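Local atomic coordinates of flagellar motor switch protein fliG (Aquifex aeolicus, PDB entry 3HJL), a protein that probably forms part of the rotor-mounted switch complex (C ring) at the base of the flagellum, taking part in torque generation and in switching the direction of rotation. Residues A[14-19]-A[44-49]; A[24-29]-A[71-76]; A[262-267]-A[295-300]. One frame throughout, in Å; residues are numbered along the deposited sequence.

Contact 1: residues A[14-19]-A[44-49]; sequences KAAVLL and ALAKDL
A16 and A46 face each other across the tight end of this helix-helix contact, where two small residues let the backbones come within 5.5 Å, CA of A16 to CA of A46. The single methyl of A16 does most of the work: its CB lies 3.8 Å from CB of L45, also reaches the backbone N of A46 at 3.9 Å, and meets CB of A46 at 4.2 Å. At this end little more than CB atoms separates the two helices. The other end is wider and bridged by longer groups. V17 CG2 meets L49 CD1 at 3.7 Å; L49, just past the end of helix 36-47, has CD1 anti to its CA (chi2 170°), which carries that methyl out to the valine. No hydrogen bond crosses the interface. On the outer side K47, at the end of helix 36-47, and D48 just beyond it are exposed, while K14 NZ makes salt bridges with E63 and E67 of helix 54-70. L45 and L49 also rest on L9, A12 and Q13 of helix 7-21, while V17 packs on L64 of helix 54-70 and, with L49, on V88 of helix 78-88, within the all-helical N-terminal domain.

Contact 2: residues A[24-29]-A[71-76]; sequences EEVSMN and AGIKIK
V26 and I73 turn one methyl each toward the other, and E25 and K76 meet by their charged ends, so that helix 24-33 touches the loop 71-76 at two separate points. In the apolar pair the side chains cross obliquely, with V26 CG2 4.1 Å from I73 CG2. The valine has CG1 opposite its backbone N (chi1 174°), which leaves CG2 as the branch facing the loop. The isoleucine uses its short branch: the ethyl arm, CG1 and CD1, runs back toward the A71 end of the loop and leaves the valine to CG2. The touch is therefore methyl on methyl and light, with the nearest backbones, CA of V26 and CA of I73, still 8.2 Å apart.

The charged pair is built differently. K76 is extended beyond CG and carries its ammonium out toward the helix, whereas E25 is bent at chi2 (99°), which swings the carboxylate round to receive it. The lysine reaches across to the bent glutamate, and OE2 is the oxygen used, 3.6 Å from NZ of K76; OE1 lies much farther from that nitrogen. This is a long salt bridge between two exposed residues, so water would probably screen it and let the ends shift.

Between these points I75 turns its CB away from the helix and packs instead on L22 and P23, the residues leading into helix 24-33, where S27 OG is hydrogen-bonded to the carbonyl O of P23. The loop begins at a Schellman motif, G72 closing helix 54-70 with positive phi, and leads into helix 78-88. The contact brings the first turn of helix 24-33 lightly against the link between those two helices, at the surface of the N-terminal domain.

Contact 3: residues A[262-267]-A[295-300]; sequences TLMIAL and EALGPV
I265 folds toward L297 and V300 through two successive turns of its long branch, chi1 -68° and chi2 -75°, which bring CD1 into the notch formed by the two partners. There it lies 3.5 Å from CG2 of V300 and 3.6 Å from CD1 of L297. Both valine methyls border it, CG1 of V300 standing 3.7 Å from the same CD1. M264 reaches L297 through its terminal methyl, after a bend at chi3 (31°, away from a staggered value). Its CE sits only 3.3 Å from CD1 of L297, a separation so short that the exact placing of this methyl is doubtful. An alanine in place of I265 would take away the long branch and is likely to leave a gap between helix 260-268 and the methyls of L297 and V300. Within the all-helical C-terminal domain the contact joins helix 260-268 to the turn at G298, with positive phi, that follows helix 284-296. L297 and V300 also touch L268, M264 packs on F290, and I265 rests on A308 of helix 302-320. Across these two segments the contact is purely apolar, with no hydrogen bond or charge, and so depends on shape and on keeping water from a partly buried face.

How the contacts relate
Contact 1 is the buried one, contact 2 lies at the surface, and contact 3 is partly buried. Contacts 1 and 2 share the N-terminal domain: helices 7-21, 24-33 and 36-47 are consecutive, and the loop of contact 2 joins helices 54-70 and 78-88, which flank contact 1. Their centres are about 17 Å apart, and O of L19 lies 3.7 Å from CB of S27. Contact 3 uses none of these elements; its centre, in the C-terminal domain, is about 87 and 89 Å from theirs. Alanines allow the close approach in contact 1, contact 3 relies on the long branches of I265, M264 and L297, and contact 2 has one methyl touch and an exposed charged pair.

Contact 1: residues A[14-19]-A[44-49]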
ATOM      1  N   LYS A  14      -0.432  -4.118 -46.131  1.00 56.30           N
ATOM      2  CA  LYS A  14       0.953  -3.667 -45.935  1.00 64.72           C
ATOM      3  C   LYS A  14       1.258  -2.466 -46.824  1.00 61.79           C
ATOM      4  O   LYS A  14       1.800  -1.480 -46.351  1.00 64.85           O
ATOM      5  CB  LYS A  14       1.964  -4.778 -46.241  1.00 68.84           C
ATOM      6  CG  LYS A  14       2.180  -5.768 -45.125  1.00 76.91           C
ATOM      7  CD  LYS A  14       3.302  -6.738 -45.488  1.00 78.97           C
ATOM      8  CE  LYS A  14       3.726  -7.571 -44.290  1.00 85.44           C
ATOM      9  NZ  LYS A  14       4.928  -8.392 -44.589  1.00 85.24           N
ATOM     10  N   ALA A  15       0.951  -2.585 -48.118  1.00 62.19           N
ATOM     11  CA  ALA A  15       1.101  -1.472 -49.068  1.00 57.06           C
ATOM     12  C   ALA A  15       0.406  -0.195 -48.562  1.00 59.43           C
ATOM     13  O   ALA A  15       0.977   0.897 -48.636  1.00 56.56           O
ATOM     14  CB  ALA A  15       0.549  -1.861 -50.422  1.00 46.64           C
ATOM     15  N   ALA A  16      -0.817  -0.352 -48.049  1.00 58.87           N
ATOM     16  CA  ALA A  16      -1.592   0.759 -47.478  1.00 60.36           C
ATOM     17  C   ALA A  16      -0.875   1.415 -46.296  1.00 57.18           C
ATOM     18  O   ALA A  16      -0.795   2.642 -46.215  1.00 65.96           O
ATOM     19  CB  ALA A  16      -2.974   0.271 -47.040  1.00 51.82           C
ATOM     20  N   VAL A  17      -0.353   0.589 -45.393  1.00 58.27           N
ATOM     21  CA  VAL A  17       0.358   1.081 -44.216  1.00 54.75           C
ATOM     22  C   VAL A  17       1.686   1.732 -44.604  1.00 57.34           C
ATOM     23  O   VAL A  17       2.024   2.787 -44.075  1.00 56.29           O
ATOM     24  CB  VAL A  17       0.584  -0.036 -43.167  1.00 60.71           C
ATOM     25  CG1 VAL A  17       1.395   0.495 -41.990  1.00 56.90           C
ATOM     26  CG2 VAL A  17      -0.768  -0.591 -42.665  1.00 45.00           C
ATOM     27  N   LEU A  18       2.420   1.111 -45.534  1.00 58.24           N
ATOM     28  CA  LEU A  18       3.665   1.681 -46.064  1.00 53.64           C
ATOM     29  C   LEU A  18       3.443   3.061 -46.672  1.00 60.93           C
ATOM     30  O   LEU A  18       4.188   4.002 -46.369  1.00 60.15           O
ATOM     31  CB  LEU A  18       4.299   0.765 -47.122  1.00 56.95           C
ATOM     32  CG  LEU A  18       5.097  -0.460 -46.671  1.00 64.01           C
ATOM     33  CD1 LEU A  18       5.527  -1.293 -47.898  1.00 53.37           C
ATOM     34  CD2 LEU A  18       6.330  -0.041 -45.858  1.00 57.64           C
ATOM     35  N   LEU A  19       2.416   3.180 -47.516  1.00 55.73           N
ATOM     36  CA  LEU A  19       2.067   4.462 -48.155  1.00 62.31           C
ATOM     37  C   LEU A  19       1.967   5.601 -47.124  1.00 59.15           C
ATOM     38  O   LEU A  19       2.515   6.687 -47.326  1.00 54.54           O
ATOM     39  CB  LEU A  19       0.739   4.336 -48.927  1.00 63.12           C
ATOM     40  CG  LEU A  19       0.225   5.562 -49.703  1.00 61.31           C
ATOM     41  CD1 LEU A  19       1.154   5.899 -50.871  1.00 61.32           C
ATOM     42  CD2 LEU A  19      -1.194   5.328 -50.192  1.00 56.30           C
ATOM     43  N   ALA A  44      -8.815   3.300 -48.402  1.00 53.49           N
ATOM     44  CA  ALA A  44      -9.909   2.475 -47.873  1.00 48.46           C
ATOM     45  C   ALA A  44      -9.370   1.236 -47.148  1.00 51.92           C
ATOM     46  O   ALA A  44      -9.909   0.832 -46.118  1.00 57.92           O
ATOM     47  CB  ALA A  44     -10.883   2.091 -48.976  1.00 39.74           C
ATOM     48  N   LEU A  45      -8.285   0.659 -47.672  1.00 59.20           N
ATOM     49  CA  LEU A  45      -7.601  -0.459 -47.002  1.00 60.14           C
ATOM     50  C   LEU A  45      -7.081  -0.073 -45.604  1.00 60.43           C
ATOM     51  O   LEU A  45      -7.251  -0.831 -44.654  1.00 57.62           O
ATOM     52  CB  LEU A  45      -6.443  -0.996 -47.865  1.00 45.35           C
ATOM     53  CG  LEU A  45      -6.850  -1.827 -49.082  1.00 48.78           C
ATOM     54  CD1 LEU A  45      -5.720  -1.913 -50.073  1.00 45.28           C
ATOM     55  CD2 LEU A  45      -7.318  -3.207 -48.677  1.00 40.67           C
ATOM     56  N   ALA A  46      -6.447   1.100 -45.495  1.00 62.46           N
ATOM     57  CA  ALA A  46      -5.895   1.571 -44.216  1.00 64.66           C
ATOM     58  C   ALA A  46      -7.008   1.860 -43.209  1.00 66.45           C
ATOM     59  O   ALA A  46      -6.925   1.439 -42.054  1.00 60.37           O
ATOM     60  CB  ALA A  46      -5.032   2.806 -44.420  1.00 57.90           C
ATOM     61  N   LYS A  47      -8.048   2.558 -43.673  1.00 66.28           N
ATOM     62  CA  LYS A  47      -9.221   2.888 -42.854  1.00 63.03           C
ATOM     63  C   LYS A  47      -9.956   1.648 -42.328  1.00 58.29           C
ATOM     64  O   LYS A  47     -10.479   1.664 -41.217  1.00 61.77           O
ATOM     65  CB  LYS A  47     -10.208   3.755 -43.663  1.00 66.12           C
ATOM     66  CG  LYS A  47     -11.356   4.334 -42.834  1.00 67.52           C
ATOM     67  CD  LYS A  47     -12.300   5.190 -43.663  1.00 70.32           C
ATOM     68  CE  LYS A  47     -13.450   5.733 -42.794  1.00 70.24           C
ATOM     69  NZ  LYS A  47     -14.498   6.429 -43.599  1.00 68.44           N
ATOM     70  N   ASP A  48      -9.990   0.582 -43.126  1.00 52.02           N
ATOM     71  CA  ASP A  48     -10.708  -0.640 -42.765  1.00 56.47           C
ATOM     72  C   ASP A  48      -9.815  -1.692 -42.060  1.00 49.14           C
ATOM     73  O   ASP A  48     -10.221  -2.846 -41.906  1.00 51.79           O
ATOM     74  CB  ASP A  48     -11.344  -1.229 -44.038  1.00 66.63           C
ATOM     75  CG  ASP A  48     -12.481  -2.190 -43.745  1.00 73.45           C
ATOM     76  OD1 ASP A  48     -13.412  -1.819 -42.998  1.00 84.67           O
ATOM     77  OD2 ASP A  48     -12.460  -3.307 -44.298  1.00 83.34           O
ATOM     78  N   LEU A  49      -8.621  -1.298 -41.611  1.00 48.86           N
ATOM     79  CA  LEU A  49      -7.725  -2.224 -40.901  1.00 56.28           C
ATOM     80  C   LEU A  49      -8.318  -2.710 -39.576  1.00 57.86           C
ATOM     81  O   LEU A  49      -8.976  -1.946 -38.862  1.00 55.43           O
ATOM     82  CB  LEU A  49      -6.369  -1.575 -40.602  1.00 54.95           C
ATOM     83  CG  LEU A  49      -5.342  -1.390 -41.720  1.00 57.01           C
ATOM     84  CD1 LEU A  49      -4.194  -0.494 -41.220  1.00 55.40           C
ATOM     85  CD2 LEU A  49      -4.793  -2.723 -42.209  1.00 53.43           C
TER

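Contact 2: residues A[24-29]-A[71-76]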
ATOM      1  N   GLU A  24       8.218  11.004 -46.625  1.00 63.50           N
ATOM      2  CA  GLU A  24       7.571  11.712 -47.738  1.00 68.10           C
ATOM      3  C   GLU A  24       8.407  11.756 -49.020  1.00 64.87           C
ATOM      4  O   GLU A  24       7.840  11.825 -50.105  1.00 65.69           O
ATOM      5  CB  GLU A  24       7.138  13.122 -47.329  1.00 73.23           C
ATOM      6  CG  GLU A  24       6.097  13.152 -46.202  1.00 76.29           C
ATOM      7  CD  GLU A  24       5.246  14.414 -46.222  1.00 78.70           C
ATOM      8  OE1 GLU A  24       5.519  15.340 -45.423  1.00 76.84           O
ATOM      9  OE2 GLU A  24       4.327  14.488 -47.067  1.00 80.79           O
ATOM     10  N   GLU A  25       9.738  11.681 -48.897  1.00 67.22           N
ATOM     11  CA  GLU A  25      10.636  11.616 -50.071  1.00 68.50           C
ATOM     12  C   GLU A  25      10.338  10.359 -50.898  1.00 69.70           C
ATOM     13  O   GLU A  25      10.311  10.400 -52.132  1.00 69.40           O
ATOM     14  CB  GLU A  25      12.120  11.579 -49.666  1.00 67.82           C
ATOM     15  CG  GLU A  25      12.610  12.708 -48.758  1.00 69.26           C
ATOM     16  CD  GLU A  25      12.681  12.303 -47.292  1.00 69.55           C
ATOM     17  OE1 GLU A  25      11.682  11.760 -46.774  1.00 60.66           O
ATOM     18  OE2 GLU A  25      13.732  12.539 -46.659  1.00 74.09           O
ATOM     19  N   VAL A  26      10.118   9.250 -50.193  1.00 71.09           N
ATOM     20  CA  VAL A  26       9.803   7.964 -50.810  1.00 67.07           C
ATOM     21  C   VAL A  26       8.359   7.923 -51.334  1.00 66.29           C
ATOM     22  O   VAL A  26       8.129   7.613 -52.503  1.00 72.22           O
ATOM     23  CB  VAL A  26      10.038   6.803 -49.802  1.00 64.24           C
ATOM     24  CG1 VAL A  26       9.576   5.475 -50.382  1.00 65.43           C
ATOM     25  CG2 VAL A  26      11.517   6.737 -49.401  1.00 59.18           C
ATOM     26  N   SER A  27       7.401   8.286 -50.484  1.00 65.57           N
ATOM     27  CA  SER A  27       5.977   8.186 -50.829  1.00 60.87           C
ATOM     28  C   SER A  27       5.413   9.275 -51.763  1.00 58.71           C
ATOM     29  O   SER A  27       4.328   9.084 -52.322  1.00 58.01           O
ATOM     30  CB  SER A  27       5.129   8.100 -49.558  1.00 59.78           C
ATOM     31  OG  SER A  27       5.247   9.278 -48.790  1.00 61.45           O
ATOM     32  N   MET A  28       6.100  10.414 -51.919  1.00 62.78           N
ATOM     33  CA  MET A  28       5.640  11.441 -52.879  1.00 68.24           C
ATOM     34  C   MET A  28       5.689  10.889 -54.305  1.00 66.13           C
ATOM     35  O   MET A  28       4.788  11.147 -55.106  1.00 69.86           O
ATOM     36  CB  MET A  28       6.442  12.763 -52.778  1.00 71.91           C
ATOM     37  CG  MET A  28       7.923  12.704 -53.207  1.00 75.97           C
ATOM     38  SD  MET A  28       8.779  14.306 -53.115  1.00 84.35           S
ATOM     39  CE  MET A  28       8.789  14.620 -51.347  1.00 84.91           C
ATOM     40  N   ASN A  29       6.737  10.113 -54.599  1.00 60.54           N
ATOM     41  CA  ASN A  29       6.899   9.460 -55.901  1.00 57.24           C
ATOM     42  C   ASN A  29       5.850   8.372 -56.137  1.00 57.03           C
ATOM     43  O   ASN A  29       5.373   8.201 -57.259  1.00 55.42           O
ATOM     44  CB  ASN A  29       8.300   8.856 -56.025  1.00 56.17           C
ATOM     45  CG  ASN A  29       9.392   9.913 -56.055  1.00 57.31           C
ATOM     46  OD1 ASN A  29       9.441  10.753 -56.957  1.00 49.69           O
ATOM     47  ND2 ASN A  29      10.286   9.864 -55.073  1.00 54.80           N
ATOM     48  N   ALA A  71      14.407  -4.680 -49.255  1.00 79.36           N
ATOM     49  CA  ALA A  71      13.866  -4.317 -50.574  1.00 79.46           C
ATOM     50  C   ALA A  71      14.690  -3.218 -51.278  1.00 83.29           C
ATOM     51  O   ALA A  71      14.541  -3.018 -52.485  1.00 86.54           O
ATOM     52  CB  ALA A  71      12.407  -3.879 -50.447  1.00 75.07           C
ATOM     53  N   GLY A  72      15.515  -2.491 -50.516  1.00 85.73           N
ATOM     54  CA  GLY A  72      16.419  -1.468 -51.060  1.00 83.84           C
ATOM     55  C   GLY A  72      15.953  -0.030 -50.878  1.00 86.46           C
ATOM     56  O   GLY A  72      16.244   0.818 -51.723  1.00 78.48           O
ATOM     57  N   ILE A  73      15.246   0.244 -49.776  1.00 91.15           N
ATOM     58  CA  ILE A  73      14.773   1.597 -49.436  1.00 91.72           C
ATOM     59  C   ILE A  73      15.462   2.043 -48.141  1.00 89.06           C
ATOM     60  O   ILE A  73      15.402   1.338 -47.131  1.00 88.25           O
ATOM     61  CB  ILE A  73      13.224   1.650 -49.244  1.00 93.87           C
ATOM     62  CG1 ILE A  73      12.489   1.577 -50.593  1.00 95.78           C
ATOM     63  CG2 ILE A  73      12.817   2.943 -48.548  1.00 94.17           C
ATOM     64  CD1 ILE A  73      12.544   0.222 -51.280  1.00 97.11           C
ATOM     65  N   LYS A  74      16.100   3.216 -48.180  1.00 84.77           N
ATOM     66  CA  LYS A  74      16.823   3.760 -47.024  1.00 80.39           C
ATOM     67  C   LYS A  74      15.861   4.508 -46.100  1.00 76.09           C
ATOM     68  O   LYS A  74      15.098   5.365 -46.559  1.00 71.62           O
ATOM     69  CB  LYS A  74      17.953   4.706 -47.467  1.00 82.03           C
ATOM     70  CG  LYS A  74      19.166   4.013 -48.107  1.00 84.13           C
ATOM     71  CD  LYS A  74      19.049   3.843 -49.622  1.00 85.55           C
ATOM     72  CE  LYS A  74      19.319   5.148 -50.365  1.00 84.78           C
ATOM     73  NZ  LYS A  74      19.254   4.968 -51.840  1.00 84.29           N
ATOM     74  N   ILE A  75      15.928   4.190 -44.801  1.00 73.69           N
ATOM     75  CA  ILE A  75      15.056   4.775 -43.770  1.00 66.98           C
ATOM     76  C   ILE A  75      15.909   5.569 -42.777  1.00 70.18           C
ATOM     77  O   ILE A  75      16.565   4.989 -41.907  1.00 75.62           O
ATOM     78  CB  ILE A  75      14.265   3.670 -43.018  1.00 60.72           C
ATOM     79  CG1 ILE A  75      13.360   2.885 -43.984  1.00 66.27           C
ATOM     80  CG2 ILE A  75      13.431   4.270 -41.897  1.00 58.89           C
ATOM     81  CD1 ILE A  75      12.274   3.717 -44.674  1.00 58.84           C
ATOM     82  N   LYS A  76      15.893   6.894 -42.917  1.00 74.38           N
ATOM     83  CA  LYS A  76      16.726   7.788 -42.099  1.00 74.07           C
ATOM     84  C   LYS A  76      16.260   7.887 -40.643  1.00 72.21           C
ATOM     85  O   LYS A  76      17.089   7.973 -39.734  1.00 72.40           O
ATOM     86  CB  LYS A  76      16.770   9.191 -42.720  1.00 77.93           C
ATOM     87  CG  LYS A  76      17.416   9.250 -44.108  1.00 79.52           C
ATOM     88  CD  LYS A  76      17.213  10.610 -44.762  1.00 78.93           C
ATOM     89  CE  LYS A  76      17.661  10.607 -46.215  1.00 79.42           C
ATOM     90  NZ  LYS A  76      17.286  11.868 -46.915  1.00 80.34           N
TER

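Contact 3: residues A[262-267]-A[295-300]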
ATOM      1  N   THR A 262      13.517 -20.223  35.451  1.00 67.18           N
ATOM      2  CA  THR A 262      12.515 -19.425  34.722  1.00 63.75           C
ATOM      3  C   THR A 262      11.836 -18.413  35.643  1.00 58.54           C
ATOM      4  O   THR A 262      11.717 -17.237  35.290  1.00 62.94           O
ATOM      5  CB  THR A 262      11.429 -20.319  34.079  1.00 66.62           C
ATOM      6  OG1 THR A 262      12.048 -21.277  33.211  1.00 71.41           O
ATOM      7  CG2 THR A 262      10.430 -19.479  33.281  1.00 62.73           C
ATOM      8  N   LEU A 263      11.423 -18.866  36.829  1.00 59.52           N
ATOM      9  CA  LEU A 263      10.776 -17.981  37.814  1.00 59.36           C
ATOM     10  C   LEU A 263      11.731 -16.896  38.339  1.00 56.67           C
ATOM     11  O   LEU A 263      11.326 -15.762  38.525  1.00 63.79           O
ATOM     12  CB  LEU A 263      10.216 -18.796  38.992  1.00 56.31           C
ATOM     13  CG  LEU A 263       9.338 -18.023  39.986  1.00 58.91           C
ATOM     14  CD1 LEU A 263       8.084 -17.516  39.291  1.00 54.11           C
ATOM     15  CD2 LEU A 263       8.980 -18.864  41.204  1.00 49.41           C
ATOM     16  N   MET A 264      12.971 -17.273  38.636  1.00 59.08           N
ATOM     17  CA  MET A 264      13.988 -16.311  39.076  1.00 62.43           C
ATOM     18  C   MET A 264      14.171 -15.187  38.071  1.00 60.24           C
ATOM     19  O   MET A 264      14.139 -14.012  38.439  1.00 62.00           O
ATOM     20  CB  MET A 264      15.347 -16.997  39.275  1.00 68.22           C
ATOM     21  CG  MET A 264      15.522 -17.653  40.631  1.00 70.05           C
ATOM     22  SD  MET A 264      17.133 -18.394  40.947  1.00 75.96           S
ATOM     23  CE  MET A 264      18.223 -17.351  40.009  1.00 79.93           C
ATOM     24  N   ILE A 265      14.383 -15.573  36.811  1.00 59.64           N
ATOM     25  CA  ILE A 265      14.603 -14.635  35.704  1.00 62.08           C
ATOM     26  C   ILE A 265      13.391 -13.725  35.495  1.00 57.24           C
ATOM     27  O   ILE A 265      13.546 -12.511  35.339  1.00 59.08           O
ATOM     28  CB  ILE A 265      14.926 -15.391  34.382  1.00 65.04           C
ATOM     29  CG1 ILE A 265      16.301 -16.078  34.467  1.00 66.35           C
ATOM     30  CG2 ILE A 265      14.920 -14.426  33.185  1.00 56.91           C
ATOM     31  CD1 ILE A 265      17.478 -15.115  34.346  1.00 73.42           C
ATOM     32  N   ALA A 266      12.196 -14.325  35.501  1.00 55.09           N
ATOM     33  CA  ALA A 266      10.924 -13.590  35.403  1.00 57.91           C
ATOM     34  C   ALA A 266      10.768 -12.541  36.491  1.00 53.83           C
ATOM     35  O   ALA A 266      10.247 -11.449  36.235  1.00 59.15           O
ATOM     36  CB  ALA A 266       9.749 -14.555  35.469  1.00 53.01           C
ATOM     37  N   LEU A 267      11.186 -12.892  37.706  1.00 55.19           N
ATOM     38  CA  LEU A 267      11.062 -11.997  38.853  1.00 56.67           C
ATOM     39  C   LEU A 267      12.088 -10.862  38.902  1.00 52.54           C
ATOM     40  O   LEU A 267      11.897  -9.921  39.652  1.00 59.27           O
ATOM     41  CB  LEU A 267      11.043 -12.787  40.165  1.00 52.16           C
ATOM     42  CG  LEU A 267       9.790 -13.645  40.429  1.00 57.71           C
ATOM     43  CD1 LEU A 267       9.944 -14.390  41.712  1.00 52.02           C
ATOM     44  CD2 LEU A 267       8.512 -12.817  40.474  1.00 59.13           C
ATOM     45  N   GLU A 295      20.604 -12.951  42.745  1.00 73.91           N
ATOM     46  CA  GLU A 295      21.773 -12.059  42.615  1.00 76.70           C
ATOM     47  C   GLU A 295      22.911 -12.750  41.838  1.00 77.59           C
ATOM     48  O   GLU A 295      23.653 -12.097  41.098  1.00 78.06           O
ATOM     49  CB  GLU A 295      22.270 -11.600  43.992  1.00 77.78           C
ATOM     50  CG  GLU A 295      23.377 -10.523  43.939  1.00 78.78           C
ATOM     51  CD  GLU A 295      23.768  -9.980  45.314  1.00 79.18           C
ATOM     52  OE1 GLU A 295      22.878  -9.821  46.176  1.00 84.77           O
ATOM     53  OE2 GLU A 295      24.965  -9.679  45.519  1.00 73.73           O
ATOM     54  N   ALA A 296      23.023 -14.072  42.004  1.00 79.07           N
ATOM     55  CA  ALA A 296      24.024 -14.901  41.312  1.00 75.69           C
ATOM     56  C   ALA A 296      23.949 -14.878  39.778  1.00 77.68           C
ATOM     57  O   ALA A 296      24.943 -15.171  39.112  1.00 75.51           O
ATOM     58  CB  ALA A 296      23.916 -16.340  41.797  1.00 76.03           C
ATOM     59  N   LEU A 297      22.768 -14.579  39.229  1.00 79.14           N
ATOM     60  CA  LEU A 297      22.548 -14.558  37.777  1.00 75.55           C
ATOM     61  C   LEU A 297      23.344 -13.482  37.023  1.00 76.47           C
ATOM     62  O   LEU A 297      23.777 -13.713  35.891  1.00 75.67           O
ATOM     63  CB  LEU A 297      21.056 -14.377  37.471  1.00 73.17           C
ATOM     64  CG  LEU A 297      20.109 -15.513  37.859  1.00 70.21           C
ATOM     65  CD1 LEU A 297      18.671 -15.056  37.716  1.00 66.17           C
ATOM     66  CD2 LEU A 297      20.367 -16.772  37.025  1.00 71.33           C
ATOM     67  N   GLY A 298      23.507 -12.307  37.630  1.00 74.03           N
ATOM     68  CA  GLY A 298      24.216 -11.206  36.984  1.00 71.01           C
ATOM     69  C   GLY A 298      23.315 -10.520  35.966  1.00 71.82           C
ATOM     70  O   GLY A 298      22.091 -10.666  36.035  1.00 73.70           O
ATOM     71  N   PRO A 299      23.907  -9.789  34.997  1.00 71.41           N
ATOM     72  CA  PRO A 299      23.079  -9.034  34.045  1.00 70.03           C
ATOM     73  C   PRO A 299      22.332  -9.920  33.039  1.00 63.69           C
ATOM     74  O   PRO A 299      22.961 -10.611  32.239  1.00 73.62           O
ATOM     75  CB  PRO A 299      24.093  -8.140  33.331  1.00 72.10           C
ATOM     76  CG  PRO A 299      25.382  -8.877  33.418  1.00 72.74           C
ATOM     77  CD  PRO A 299      25.349  -9.629  34.721  1.00 72.12           C
ATOM     78  N   VAL A 300      21.003  -9.892  33.108  1.00 64.07           N
ATOM     79  CA  VAL A 300      20.125 -10.682  32.239  1.00 62.89           C
ATOM     80  C   VAL A 300      19.385  -9.739  31.302  1.00 62.49           C
ATOM     81  O   VAL A 300      18.861  -8.719  31.748  1.00 64.48           O
ATOM     82  CB  VAL A 300      19.083 -11.457  33.074  1.00 60.61           C
ATOM     83  CG1 VAL A 300      18.096 -12.169  32.171  1.00 60.06           C
ATOM     84  CG2 VAL A 300      19.782 -12.447  34.016  1.00 57.71           C
TER